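Local coordinates for tetratricopeptide TPR_2 repeat protein (Thermobaculum terrenum, PDB 5DJS) that joins helical tetratricopeptide repeats to a GT-B type region of glycosyl transferase family 41 and carries bound uridine-5'-diphosphate, at residues A31-L36 / H47-L52; L65-V70 / Y81-V86; P74-Y79 / E105-Y110; R95-L100 / V119-S124. The protein carries 1 engineered substitution. All coordinates share one frame; numbering follows the deposited sequence.

Contact 1. Residues A31-L36 / H47-L52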
loop_
_atom_site.group_PDB
_atom_site.type_symbol
_atom_site.label_atom_id
_atom_site.label_comp_id
_atom_site.label_asym_id
_atom_site.label_seq_id
_atom_site.Cartn_x
_atom_site.Cartn_y
_atom_site.Cartn_z
ATOM N N ALA A 31 15.260 -19.551 -16.097
ATOM C CA ALA A 31 15.862 -19.049 -17.336
ATOM C C ALA A 31 17.017 -18.077 -17.066
ATOM O O ALA A 31 18.037 -18.120 -17.753
ATOM C CB ALA A 31 14.804 -18.378 -18.202
ATOM N N CYS A 32 16.848 -17.198 -16.076
ATOM C CA CYS A 32 17.932 -16.301 -15.629
ATOM C C CYS A 32 19.154 -17.059 -15.099
ATOM O O CYS A 32 20.281 -16.640 -15.333
ATOM C CB CYS A 32 17.457 -15.335 -14.544
ATOM S SG CYS A 32 16.486 -13.935 -15.112
ATOM N N TRP A 33 18.930 -18.149 -14.370
ATOM C CA TRP A 33 20.038 -18.994 -13.902
ATOM C C TRP A 33 20.774 -19.630 -15.075
ATOM O O TRP A 33 22.005 -19.676 -15.066
ATOM C CB TRP A 33 19.578 -20.074 -12.893
ATOM C CG TRP A 33 19.273 -19.513 -11.516
ATOM C CD1 TRP A 33 18.075 -19.552 -10.868
ATOM C CD2 TRP A 33 20.178 -18.811 -10.643
ATOM N NE1 TRP A 33 18.173 -18.926 -9.640
ATOM C CE2 TRP A 33 19.451 -18.463 -9.478
ATOM C CE3 TRP A 33 21.531 -18.447 -10.729
ATOM C CZ2 TRP A 33 20.027 -17.769 -8.410
ATOM C CZ3 TRP A 33 22.105 -17.752 -9.667
ATOM C CH2 TRP A 33 21.350 -17.423 -8.519
ATOM N N ARG A 34 20.025 -20.093 -16.083
ATOM C CA ARG A 34 20.621 -20.682 -17.301
ATOM C C ARG A 34 21.547 -19.713 -18.041
ATOM O O ARG A 34 22.537 -20.140 -18.628
ATOM C CB ARG A 34 19.543 -21.232 -18.260
ATOM C CG ARG A 34 19.008 -22.606 -17.875
ATOM C CD ARG A 34 18.358 -23.343 -19.040
ATOM N NE ARG A 34 17.864 -24.656 -18.609
ATOM C CZ ARG A 34 16.672 -24.905 -18.050
ATOM N NH1 ARG A 34 15.769 -23.941 -17.842
ATOM N NH2 ARG A 34 16.369 -26.153 -17.692
ATOM N N VAL A 35 21.229 -18.421 -17.998
ATOM C CA VAL A 35 22.092 -17.382 -18.562
ATOM C C VAL A 35 23.376 -17.223 -17.741
ATOM O O VAL A 35 24.462 -17.072 -18.306
ATOM C CB VAL A 35 21.356 -16.023 -18.645
ATOM C CG1 VAL A 35 22.302 -14.895 -19.064
ATOM C CG2 VAL A 35 20.191 -16.108 -19.622
ATOM N N LEU A 36 23.253 -17.237 -16.414
ATOM C CA LEU A 36 24.413 -17.086 -15.526
ATOM C C LEU A 36 25.334 -18.312 -15.488
ATOM O O LEU A 36 26.510 -18.166 -15.155
ATOM C CB LEU A 36 23.969 -16.717 -14.106
ATOM C CG LEU A 36 23.201 -15.395 -13.975
ATOM C CD1 LEU A 36 22.653 -15.242 -12.571
ATOM C CD2 LEU A 36 24.035 -14.179 -14.353
ATOM N N HIS A 47 20.308 -8.555 -12.804
ATOM C CA HIS A 47 19.247 -7.568 -12.567
ATOM C C HIS A 47 17.824 -8.152 -12.483
ATOM O O HIS A 47 17.067 -7.802 -11.577
ATOM C CB HIS A 47 19.269 -6.499 -13.659
ATOM C CG HIS A 47 18.057 -5.621 -13.659
ATOM N ND1 HIS A 47 17.810 -4.708 -12.659
ATOM C CD2 HIS A 47 17.025 -5.519 -14.533
ATOM C CE1 HIS A 47 16.680 -4.076 -12.919
ATOM N NE2 HIS A 47 16.181 -4.553 -14.044
ATOM N N LEU A 48 17.468 -9.019 -13.427
ATOM C CA LEU A 48 16.124 -9.598 -13.477
ATOM C C LEU A 48 15.854 -10.553 -12.306
ATOM O O LEU A 48 14.773 -10.499 -11.698
ATOM C CB LEU A 48 15.889 -10.308 -14.819
ATOM C CG LEU A 48 14.493 -10.886 -15.106
ATOM C CD1 LEU A 48 13.371 -9.902 -14.792
ATOM C CD2 LEU A 48 14.411 -11.332 -16.558
ATOM N N LEU A 49 16.830 -11.415 -12.002
ATOM C CA LEU A 49 16.823 -12.196 -10.752
ATOM C C LEU A 49 16.723 -11.312 -9.508
ATOM O O LEU A 49 16.084 -11.686 -8.530
ATOM C CB LEU A 49 18.070 -13.061 -10.622
ATOM C CG LEU A 49 18.051 -14.492 -11.126
ATOM C CD1 LEU A 49 19.447 -15.076 -11.030
ATOM C CD2 LEU A 49 17.098 -15.357 -10.325
ATOM N N GLY A 50 17.388 -10.163 -9.549
ATOM C CA GLY A 50 17.200 -9.101 -8.572
ATOM C C GLY A 50 15.751 -8.709 -8.356
ATOM O O GLY A 50 15.280 -8.784 -7.223
ATOM N N LEU A 51 15.051 -8.297 -9.426
ATOM C CA LEU A 51 13.622 -7.903 -9.342
ATOM C C LEU A 51 12.776 -8.991 -8.717
ATOM O O LEU A 51 12.019 -8.735 -7.787
ATOM C CB LEU A 51 12.980 -7.667 -10.713
ATOM C CG LEU A 51 13.547 -6.743 -11.760
ATOM C CD1 LEU A 51 12.524 -6.561 -12.877
ATOM C CD2 LEU A 51 13.871 -5.426 -11.124
ATOM N N LEU A 52 12.905 -10.193 -9.276
ATOM C CA LEU A 52 12.007 -11.295 -8.984
ATOM C C LEU A 52 12.068 -11.671 -7.520
ATOM O O LEU A 52 11.037 -11.813 -6.876
ATOM C CB LEU A 52 12.343 -12.510 -9.858
ATOM C CG LEU A 52 12.114 -12.353 -11.367
ATOM C CD1 LEU A 52 12.810 -13.481 -12.121
ATOM C CD2 LEU A 52 10.628 -12.309 -11.706
#
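Trp33 sets CG opposite its carbonyl carbon and beside the backbone N (chi1 -75°), and this turns the indole toward Leu49 of the facing helix. Leu48 uses the other setting, with CG anti to its backbone N, which brings its isobutyl group up to Cys32. The key feature is a CH-pi contact. Leu49 CD1 sits 3.6 Å from the centroid of the six-membered ring of Trp33 and only 6° off the ring normal. The two side chains cross at about a right angle, so the methyl meets the face of the ring squarely. Leu49 CD2 lies near the nitrogen rim, 3.8 Å from Trp33 NE1. Leu36 meets the same leucine tip to tip, CD1 to CD1, at 3.6 Å. Beside the indole contact, Cys32 CB touches Leu49 CG at 3.6 Å. Cys32 SG lies 3.6 Å from Leu48 CD2, an apolar contact of the thiol. Together these groups fill the seam between two helices. The axes of segments 31-36 and 47-52 run at 150° and come within 9.9 Å. Helix 5-21 flanks this seam, with Ala16 and His17 touching Leu48, while helix 77-89 places Asn82 against His47 and Leu51.

Contact 2. Residues L65-V70 / Y81-V86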
loop_
_atom_site.group_PDB
_atom_site.type_symbol
_atom_site.label_atom_id
_atom_site.label_comp_id
_atom_site.label_asym_id
_atom_site.label_seq_id
_atom_site.Cartn_x
_atom_site.Cartn_y
_atom_site.Cartn_z
ATOM N N LEU A 65 22.441 -9.446 -5.688
ATOM C CA LEU A 65 22.303 -9.550 -7.155
ATOM C C LEU A 65 22.231 -8.175 -7.866
ATOM O O LEU A 65 22.899 -7.948 -8.887
ATOM C CB LEU A 65 21.077 -10.378 -7.525
ATOM C CG LEU A 65 21.185 -11.875 -7.237
ATOM C CD1 LEU A 65 19.828 -12.508 -7.441
ATOM C CD2 LEU A 65 22.213 -12.567 -8.118
ATOM N N LEU A 66 21.439 -7.264 -7.303
ATOM C CA LEU A 66 21.270 -5.922 -7.870
ATOM C C LEU A 66 22.506 -5.054 -7.713
ATOM O O LEU A 66 22.820 -4.300 -8.630
ATOM C CB LEU A 66 20.049 -5.213 -7.266
ATOM C CG LEU A 66 18.721 -5.871 -7.651
ATOM C CD1 LEU A 66 17.619 -5.498 -6.676
ATOM C CD2 LEU A 66 18.344 -5.520 -9.086
ATOM N N ARG A 67 23.193 -5.144 -6.569
ATOM C CA ARG A 67 24.486 -4.449 -6.373
ATOM C C ARG A 67 25.581 -4.922 -7.334
ATOM O O ARG A 67 26.433 -4.130 -7.743
ATOM C CB ARG A 67 25.005 -4.621 -4.947
ATOM C CG ARG A 67 24.310 -3.752 -3.919
ATOM C CD ARG A 67 25.204 -3.478 -2.723
ATOM N NE ARG A 67 24.520 -2.638 -1.740
ATOM C CZ ARG A 67 23.808 -3.076 -0.697
ATOM N NH1 ARG A 67 23.652 -4.387 -0.445
ATOM N NH2 ARG A 67 23.241 -2.182 0.115
ATOM N N ARG A 68 25.569 -6.210 -7.673
ATOM C CA ARG A 68 26.549 -6.764 -8.610
ATOM C C ARG A 68 26.238 -6.293 -10.035
ATOM O O ARG A 68 27.149 -5.994 -10.804
ATOM C CB ARG A 68 26.567 -8.295 -8.533
ATOM C CG ARG A 68 27.892 -8.940 -8.931
ATOM C CD ARG A 68 27.667 -10.378 -9.396
ATOM N NE ARG A 68 28.637 -11.345 -8.879
ATOM C CZ ARG A 68 28.599 -12.663 -9.111
ATOM N NH1 ARG A 68 27.638 -13.204 -9.869
ATOM N NH2 ARG A 68 29.533 -13.453 -8.582
ATOM N N ALA A 69 24.949 -6.233 -10.374
ATOM C CA ALA A 69 24.500 -5.646 -11.631
ATOM C C ALA A 69 24.919 -4.172 -11.753
ATOM O O ALA A 69 25.419 -3.744 -12.795
ATOM C CB ALA A 69 22.991 -5.792 -11.762
ATOM N N VAL A 70 24.723 -3.406 -10.684
ATOM C CA VAL A 70 25.220 -2.022 -10.614
ATOM C C VAL A 70 26.761 -1.943 -10.835
ATOM O O VAL A 70 27.251 -1.074 -11.556
ATOM C CB VAL A 70 24.810 -1.335 -9.279
ATOM C CG1 VAL A 70 25.528 -0.014 -9.074
ATOM C CG2 VAL A 70 23.311 -1.079 -9.244
ATOM N N TYR A 81 17.440 1.978 -9.765
ATOM C CA TYR A 81 16.019 2.065 -9.393
ATOM C C TYR A 81 15.593 0.866 -8.551
ATOM O O TYR A 81 15.125 1.017 -7.431
ATOM C CB TYR A 81 15.138 2.173 -10.650
ATOM C CG TYR A 81 13.659 1.949 -10.418
ATOM C CD1 TYR A 81 12.936 2.780 -9.567
ATOM C CD2 TYR A 81 12.982 0.906 -11.058
ATOM C CE1 TYR A 81 11.576 2.581 -9.356
ATOM C CE2 TYR A 81 11.626 0.697 -10.850
ATOM C CZ TYR A 81 10.929 1.538 -9.998
ATOM O OH TYR A 81 9.591 1.344 -9.782
ATOM N N ASN A 82 15.795 -0.323 -9.090
ATOM C CA ASN A 82 15.345 -1.530 -8.423
ATOM C C ASN A 82 16.097 -1.878 -7.154
ATOM O O ASN A 82 15.515 -2.463 -6.241
ATOM C CB ASN A 82 15.343 -2.683 -9.409
ATOM C CG ASN A 82 14.245 -2.520 -10.415
ATOM O OD1 ASN A 82 13.074 -2.682 -10.073
ATOM N ND2 ASN A 82 14.589 -2.139 -11.631
ATOM N N LEU A 83 17.374 -1.515 -7.099
ATOM C CA LEU A 83 18.147 -1.616 -5.866
ATOM C C LEU A 83 17.549 -0.720 -4.794
ATOM O O LEU A 83 17.377 -1.150 -3.658
ATOM C CB LEU A 83 19.609 -1.238 -6.089
ATOM C CG LEU A 83 20.471 -1.239 -4.832
ATOM C CD1 LEU A 83 20.557 -2.635 -4.229
ATOM C CD2 LEU A 83 21.851 -0.681 -5.148
ATOM N N GLY A 84 17.236 0.522 -5.154
ATOM C CA GLY A 84 16.586 1.457 -4.232
ATOM C C GLY A 84 15.282 0.935 -3.636
ATOM O O GLY A 84 15.054 1.065 -2.423
ATOM N N ASN A 85 14.439 0.320 -4.476
ATOM C CA ASN A 85 13.171 -0.257 -4.004
ATOM C C ASN A 85 13.377 -1.421 -3.045
ATOM O O ASN A 85 12.692 -1.509 -2.024
ATOM C CB ASN A 85 12.256 -0.698 -5.163
ATOM C CG ASN A 85 11.573 0.472 -5.893
ATOM O OD1 ASN A 85 11.260 0.343 -7.076
ATOM N ND2 ASN A 85 11.317 1.590 -5.209
ATOM N N VAL A 86 14.320 -2.298 -3.371
ATOM C CA VAL A 86 14.677 -3.389 -2.474
ATOM C C VAL A 86 15.176 -2.855 -1.130
ATOM O O VAL A 86 14.733 -3.317 -0.077
ATOM C CB VAL A 86 15.695 -4.345 -3.114
ATOM C CG1 VAL A 86 16.296 -5.291 -2.074
ATOM C CG2 VAL A 86 15.007 -5.155 -4.208
#
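Leu66 packs against Leu83 across an antiparallel helix pair of the tetratricopeptide repeat array. Segment 65-70 falls in one repeat range and segment 81-86 in the next, so the contact links successive repeats. The axes of the two segments approach to 9.4 Å at an angle of 152°. Leu66 can be followed outward from the backbone. Its CB lies 4.0 Å from Leu83 CD1. Beyond CG the chain forks. Leu66 CD1 reaches Val86 CG2 at 3.6 Å and also lies 3.7 Å from the backbone Asn82 O. Leu66 CD2 meets Asn82 CB at 4.1 Å. One leucine thus spans a full turn of helix 77-89, from Asn82 to Val86. The amide end of Asn82 is engaged within its own helix, where ND2 bonds to Ser78 O. Leu83 has CG anti to its backbone N (chi1 177°), which carries both methyls toward Arg67 of helix 59-72. There they meet the aliphatic base of Arg67, and the two side chains cross at about a right angle. Ser99 of helix 93-106 also touches Leu83. Leu83 and Gly84 match the Leu-Gly pair of the repeat consensus. Leu83 CD2 makes a looser contact with Val70 CG2, at 4.4 Å, while Leu83 CD1 rests 3.9 Å from Arg67 CG.

Contact 3. Residues P74-Y79 / E105-Y110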
loop_
_atom_site.group_PDB
_atom_site.type_symbol
_atom_site.label_atom_id
_atom_site.label_comp_id
_atom_site.label_asym_id
_atom_site.label_seq_id
_atom_site.Cartn_x
_atom_site.Cartn_y
_atom_site.Cartn_z
ATOM N N PRO A 74 27.275 0.384 -14.072
ATOM C CA PRO A 74 26.814 1.462 -13.173
ATOM C C PRO A 74 26.143 2.650 -13.827
ATOM O O PRO A 74 25.622 3.507 -13.113
ATOM C CB PRO A 74 28.106 1.938 -12.509
ATOM C CG PRO A 74 29.159 1.616 -13.503
ATOM C CD PRO A 74 28.745 0.301 -14.087
ATOM N N GLY A 75 26.183 2.726 -15.152
ATOM C CA GLY A 75 25.469 3.768 -15.889
ATOM C C GLY A 75 23.998 3.475 -16.112
ATOM O O GLY A 75 23.244 4.385 -16.475
ATOM N N GLU A 76 23.589 2.220 -15.901
ATOM C CA GLU A 76 22.223 1.771 -16.196
ATOM C C GLU A 76 21.324 2.162 -15.038
ATOM O O GLU A 76 21.444 1.607 -13.964
ATOM C CB GLU A 76 22.206 0.252 -16.467
ATOM C CG GLU A 76 20.832 -0.395 -16.647
ATOM C CD GLU A 76 19.951 0.322 -17.645
ATOM O OE1 GLU A 76 20.362 0.435 -18.813
ATOM O OE2 GLU A 76 18.850 0.768 -17.259
ATOM N N ALA A 77 20.443 3.135 -15.272
ATOM C CA ALA A 77 19.552 3.693 -14.247
ATOM C C ALA A 77 18.576 2.692 -13.627
ATOM O O ALA A 77 18.264 2.808 -12.436
ATOM C CB ALA A 77 18.759 4.862 -14.820
ATOM N N SER A 78 18.074 1.741 -14.414
ATOM C CA SER A 78 17.069 0.795 -13.906
ATOM C C SER A 78 17.623 -0.131 -12.820
ATOM O O SER A 78 16.885 -0.559 -11.944
ATOM C CB SER A 78 16.432 -0.026 -15.039
ATOM O OG SER A 78 17.353 -0.933 -15.624
ATOM N N TYR A 79 18.920 -0.421 -12.875
ATOM C CA TYR A 79 19.573 -1.254 -11.865
ATOM C C TYR A 79 19.637 -0.520 -10.528
ATOM O O TYR A 79 19.452 -1.136 -9.471
ATOM C CB TYR A 79 20.992 -1.658 -12.298
ATOM C CG TYR A 79 21.112 -2.468 -13.593
ATOM C CD1 TYR A 79 19.989 -2.919 -14.298
ATOM C CD2 TYR A 79 22.366 -2.806 -14.096
ATOM C CE1 TYR A 79 20.118 -3.653 -15.465
ATOM C CE2 TYR A 79 22.497 -3.543 -15.265
ATOM C CZ TYR A 79 21.366 -3.966 -15.943
ATOM O OH TYR A 79 21.478 -4.702 -17.102
ATOM N N GLU A 105 19.292 10.838 -11.536
ATOM C CA GLU A 105 20.452 11.547 -12.052
ATOM C C GLU A 105 20.878 10.975 -13.409
ATOM O O GLU A 105 21.188 11.727 -14.322
ATOM C CB GLU A 105 21.594 11.511 -11.037
ATOM C CG GLU A 105 21.330 12.405 -9.827
ATOM C CD GLU A 105 22.303 12.207 -8.678
ATOM O OE1 GLU A 105 22.790 11.079 -8.438
ATOM O OE2 GLU A 105 22.566 13.205 -7.987
ATOM N N LEU A 106 20.835 9.651 -13.541
ATOM C CA LEU A 106 21.255 8.959 -14.767
ATOM C C LEU A 106 20.216 8.995 -15.891
ATOM O O LEU A 106 20.565 8.894 -17.065
ATOM C CB LEU A 106 21.616 7.500 -14.454
ATOM C CG LEU A 106 22.950 7.291 -13.711
ATOM C CD1 LEU A 106 23.042 5.901 -13.094
ATOM C CD2 LEU A 106 24.132 7.519 -14.648
ATOM N N ARG A 107 18.942 9.094 -15.532
ATOM C CA ARG A 107 17.868 9.138 -16.499
ATOM C C ARG A 107 16.840 10.093 -15.920
ATOM O O ARG A 107 15.938 9.675 -15.201
ATOM C CB ARG A 107 17.299 7.733 -16.712
ATOM C CG ARG A 107 16.402 7.594 -17.937
ATOM C CD ARG A 107 15.253 6.609 -17.735
ATOM N NE ARG A 107 15.705 5.234 -17.481
ATOM C CZ ARG A 107 15.825 4.261 -18.390
ATOM N NH1 ARG A 107 15.529 4.464 -19.678
ATOM N NH2 ARG A 107 16.261 3.059 -18.008
ATOM N N PRO A 108 16.995 11.403 -16.190
ATOM C CA PRO A 108 16.071 12.383 -15.593
ATOM C C PRO A 108 14.604 12.236 -15.959
ATOM O O PRO A 108 13.773 12.735 -15.219
ATOM C CB PRO A 108 16.617 13.724 -16.085
ATOM C CG PRO A 108 18.068 13.466 -16.287
ATOM C CD PRO A 108 18.127 12.074 -16.851
ATOM N N ASP A 109 14.294 11.568 -17.076
ATOM C CA ASP A 109 12.906 11.303 -17.471
ATOM C C ASP A 109 12.435 9.881 -17.094
ATOM O O ASP A 109 11.789 9.194 -17.887
ATOM C CB ASP A 109 12.666 11.644 -18.960
ATOM C CG ASP A 109 13.358 10.689 -19.934
ATOM O OD1 ASP A 109 14.275 9.932 -19.543
ATOM O OD2 ASP A 109 12.967 10.711 -21.118
ATOM N N TYR A 110 12.740 9.473 -15.863
ATOM C CA TYR A 110 12.398 8.150 -15.343
ATOM C C TYR A 110 11.156 8.319 -14.464
ATOM O O TYR A 110 11.277 8.508 -13.249
ATOM C CB TYR A 110 13.579 7.594 -14.517
ATOM C CG TYR A 110 13.673 6.080 -14.364
ATOM C CD1 TYR A 110 12.553 5.242 -14.474
ATOM C CD2 TYR A 110 14.892 5.487 -14.057
ATOM C CE1 TYR A 110 12.661 3.867 -14.318
ATOM C CE2 TYR A 110 15.008 4.110 -13.904
ATOM C CZ TYR A 110 13.893 3.306 -14.031
ATOM O OH TYR A 110 14.023 1.938 -13.878
#
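Glu76 and Arg107 supply the charged part of this contact. Glu76 OE2 and Arg107 NH2 form a long salt bridge of 3.5 Å. The two side chains lie side by side and point the same way, with carboxylate and guanidinium planes 52° apart, so the pairing is far from coplanar. The same oxygen also takes two hydrogen bonds. Glu76 bends at its second torsion (chi2 50°) and folds back as the N-cap of helix 77-89. Ser78 N donates to Glu76 OE2 over 3.1 Å, and Ser78 OG donates to it over 2.8 Å. These donors arrive from opposite faces of the carboxylate plane. The oxygen is therefore held by its own helix start as well as by the arginine, and the nearby positive charge probably stabilises the carboxylate. The apolar part centres on Ala77. Ala77 CB lies 3.7 Å from Arg107 CB. It also packs on Leu106 CB and on Tyr110 CE2. Leu106 also spreads its methyls against the backbone of Pro74 and Gly75. Tyr110 offers its ring edge to Ala77 and Ser78, with OH 3.3 Å from Ser78 CB, while Arg107 NE lies above one face of that ring, offset toward the rim. The arrangement closes one tetratricopeptide repeat range: the start of helix 77-89 packs against the end of helix 93-106 and the turn that follows it, as in the helical hairpin of this motif.

Contact 4. Residues R95-L100 / V119-S124; sequences RGITSL and VALHYS
This helix-on-helix contact joins helix 93-106, in a tetratricopeptide repeat range, to helix 111-120, in the range assigned to glycosyl transferase family 41, with Ile97 packed on Ala120. The two CA atoms, of Ile97 and Ala120, are 6.7 Å apart, the nearest such pair between the segments. Ala120 CB is the hub. It touches Ile97 CG1 at 4.0 Å and Leu100 CD2 at 4.0 Å, so one methyl sits against two side chains from adjacent turns of helix 93-106. Ile97 turns CG1 beside its backbone N (chi1 -72°), and this sends CD1 on past Ala120. There CD1 meets Leu121 CD1 at 4.4 Å and Ser124 CB at 4.4 Å, both looser contacts. The serine hydroxyl has its own partners: Ser124 OG is hydrogen-bonded to Glu94 OE2 and to Leu126 N. The Glu94 bond ties the end of segment 119-124 back to helix 93-106. Next to Ser124 in the chain, Tyr123 OH bonds to Arg338 NH1, a residue of the uridine-5'-diphosphate pocket. Between the two segments themselves the contact is made by aliphatic carbon alone. All five touching residues are buried. Cohesion across this seam probably rests mainly on dispersion and the exclusion of water, while the polar ties to helix 93-106 and to the pocket are made alongside it.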
loop_
_atom_site.group_PDB
_atom_site.type_symbol
_atom_site.label_atom_id
_atom_site.label_comp_id
_atom_site.label_asym_id
_atom_site.label_seq_id
_atom_site.Cartn_x
_atom_site.Cartn_y
_atom_site.Cartn_z
ATOM N N ARG A 95 19.303 4.670 2.449
ATOM C CA ARG A 95 20.168 4.054 1.432
ATOM C C ARG A 95 19.436 3.849 0.098
ATOM O O ARG A 95 20.046 3.981 -0.978
ATOM C CB ARG A 95 20.737 2.711 1.913
ATOM C CG ARG A 95 21.945 2.812 2.828
ATOM C CD ARG A 95 22.547 1.437 3.096
ATOM N NE ARG A 95 23.783 1.509 3.884
ATOM C CZ ARG A 95 23.855 1.703 5.207
ATOM N NH1 ARG A 95 22.756 1.867 5.951
ATOM N NH2 ARG A 95 25.046 1.740 5.804
ATOM N N GLY A 96 18.146 3.512 0.178
ATOM C CA GLY A 96 17.301 3.339 -0.993
ATOM C C GLY A 96 16.992 4.659 -1.680
ATOM O O GLY A 96 17.079 4.765 -2.902
ATOM N N ILE A 97 16.630 5.670 -0.895
ATOM C CA ILE A 97 16.373 7.016 -1.429
ATOM C C ILE A 97 17.573 7.470 -2.272
ATOM O O ILE A 97 17.400 7.900 -3.404
ATOM C CB ILE A 97 16.026 8.033 -0.301
ATOM C CG1 ILE A 97 14.610 7.745 0.243
ATOM C CG2 ILE A 97 16.086 9.475 -0.801
ATOM C CD1 ILE A 97 14.276 8.421 1.564
ATOM N N THR A 98 18.781 7.322 -1.727
ATOM C CA THR A 98 20.016 7.590 -2.463
ATOM C C THR A 98 20.053 6.844 -3.789
ATOM O O THR A 98 20.287 7.459 -4.814
ATOM C CB THR A 98 21.258 7.208 -1.645
ATOM O OG1 THR A 98 21.168 7.816 -0.357
ATOM C CG2 THR A 98 22.545 7.692 -2.339
ATOM N N SER A 99 19.828 5.529 -3.765
ATOM C CA SER A 99 19.764 4.743 -5.005
ATOM C C SER A 99 18.727 5.287 -6.018
ATOM O O SER A 99 18.987 5.306 -7.228
ATOM C CB SER A 99 19.497 3.271 -4.718
ATOM O OG SER A 99 20.709 2.555 -4.683
ATOM N N LEU A 100 17.566 5.716 -5.519
ATOM C CA LEU A 100 16.529 6.312 -6.365
ATOM C C LEU A 100 17.003 7.641 -6.963
ATOM O O LEU A 100 16.753 7.902 -8.136
ATOM C CB LEU A 100 15.215 6.490 -5.586
ATOM C CG LEU A 100 14.108 5.422 -5.577
ATOM C CD1 LEU A 100 14.518 4.097 -6.185
ATOM C CD2 LEU A 100 13.554 5.216 -4.168
ATOM N N VAL A 119 6.975 8.091 -3.184
ATOM C CA VAL A 119 6.499 7.094 -2.220
ATOM C C VAL A 119 7.486 6.924 -1.066
ATOM O O VAL A 119 7.103 7.017 0.098
ATOM C CB VAL A 119 6.275 5.727 -2.897
ATOM C CG1 VAL A 119 6.102 4.605 -1.876
ATOM C CG2 VAL A 119 5.069 5.804 -3.812
ATOM N N ALA A 120 8.751 6.693 -1.411
ATOM C CA ALA A 120 9.811 6.414 -0.437
ATOM C C ALA A 120 9.929 7.473 0.653
ATOM O O ALA A 120 10.187 7.136 1.810
ATOM C CB ALA A 120 11.146 6.249 -1.143
ATOM N N LEU A 121 9.733 8.742 0.287
ATOM C CA LEU A 121 9.792 9.861 1.241
ATOM C C LEU A 121 8.825 9.717 2.430
ATOM O O LEU A 121 9.088 10.230 3.510
ATOM C CB LEU A 121 9.555 11.205 0.518
ATOM C CG LEU A 121 10.776 11.990 0.018
ATOM C CD1 LEU A 121 11.745 11.150 -0.790
ATOM C CD2 LEU A 121 10.326 13.200 -0.791
ATOM N N HIS A 122 7.717 9.013 2.237
ATOM C CA HIS A 122 6.718 8.842 3.306
ATOM C C HIS A 122 7.194 7.937 4.450
ATOM O O HIS A 122 6.688 8.043 5.573
ATOM C CB HIS A 122 5.389 8.354 2.721
ATOM C CG HIS A 122 4.781 9.325 1.755
ATOM N ND1 HIS A 122 3.952 10.348 2.158
ATOM C CD2 HIS A 122 4.925 9.460 0.417
ATOM C CE1 HIS A 122 3.593 11.059 1.106
ATOM N NE2 HIS A 122 4.170 10.542 0.037
ATOM N N TYR A 123 8.190 7.091 4.167
ATOM C CA TYR A 123 8.824 6.238 5.175
ATOM C C TYR A 123 9.895 6.932 6.001
ATOM O O TYR A 123 10.481 6.291 6.864
ATOM C CB TYR A 123 9.472 5.034 4.514
ATOM C CG TYR A 123 8.533 4.219 3.676
ATOM C CD1 TYR A 123 7.392 3.635 4.233
ATOM C CD2 TYR A 123 8.777 4.023 2.326
ATOM C CE1 TYR A 123 6.526 2.879 3.459
ATOM C CE2 TYR A 123 7.917 3.271 1.547
ATOM C CZ TYR A 123 6.791 2.707 2.120
ATOM O OH TYR A 123 5.939 1.956 1.346
ATOM N N SER A 124 10.160 8.219 5.756
ATOM C CA SER A 124 11.229 8.940 6.457
ATOM C C SER A 124 10.737 10.252 7.049
ATOM O O SER A 124 10.083 11.043 6.363
ATOM C CB SER A 124 12.360 9.226 5.489
ATOM O OG SER A 124 13.278 10.140 6.056
#

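In the fold
Contacts 1, 2 and 4 lie successively nearer the chain centre, with their own centres about 26, 21 and 15 Å from it; contact 3 sits off this line at about 25 Å. Contacts 1 and 2 have centres 13 Å apart and touch where Leu49 CB lies 3.7 Å from Leu65 CD1. Contact 2 and contact 3 share helix 77-89, with centres 12 Å apart; Tyr81 meets Tyr110 between them. Contact 2 also touches contact 4, whose centre is 14 Å off, where Gly84 CA lies 3.5 Å from Ser99 CB. Contacts 3 and 4 share helix 93-106 but do not touch, their nearest atoms being about 5 Å apart. Segment 119-124 of contact 4 is tied to the uridine-5'-diphosphate pocket by the Tyr123 OH to Arg338 NH1 hydrogen bond.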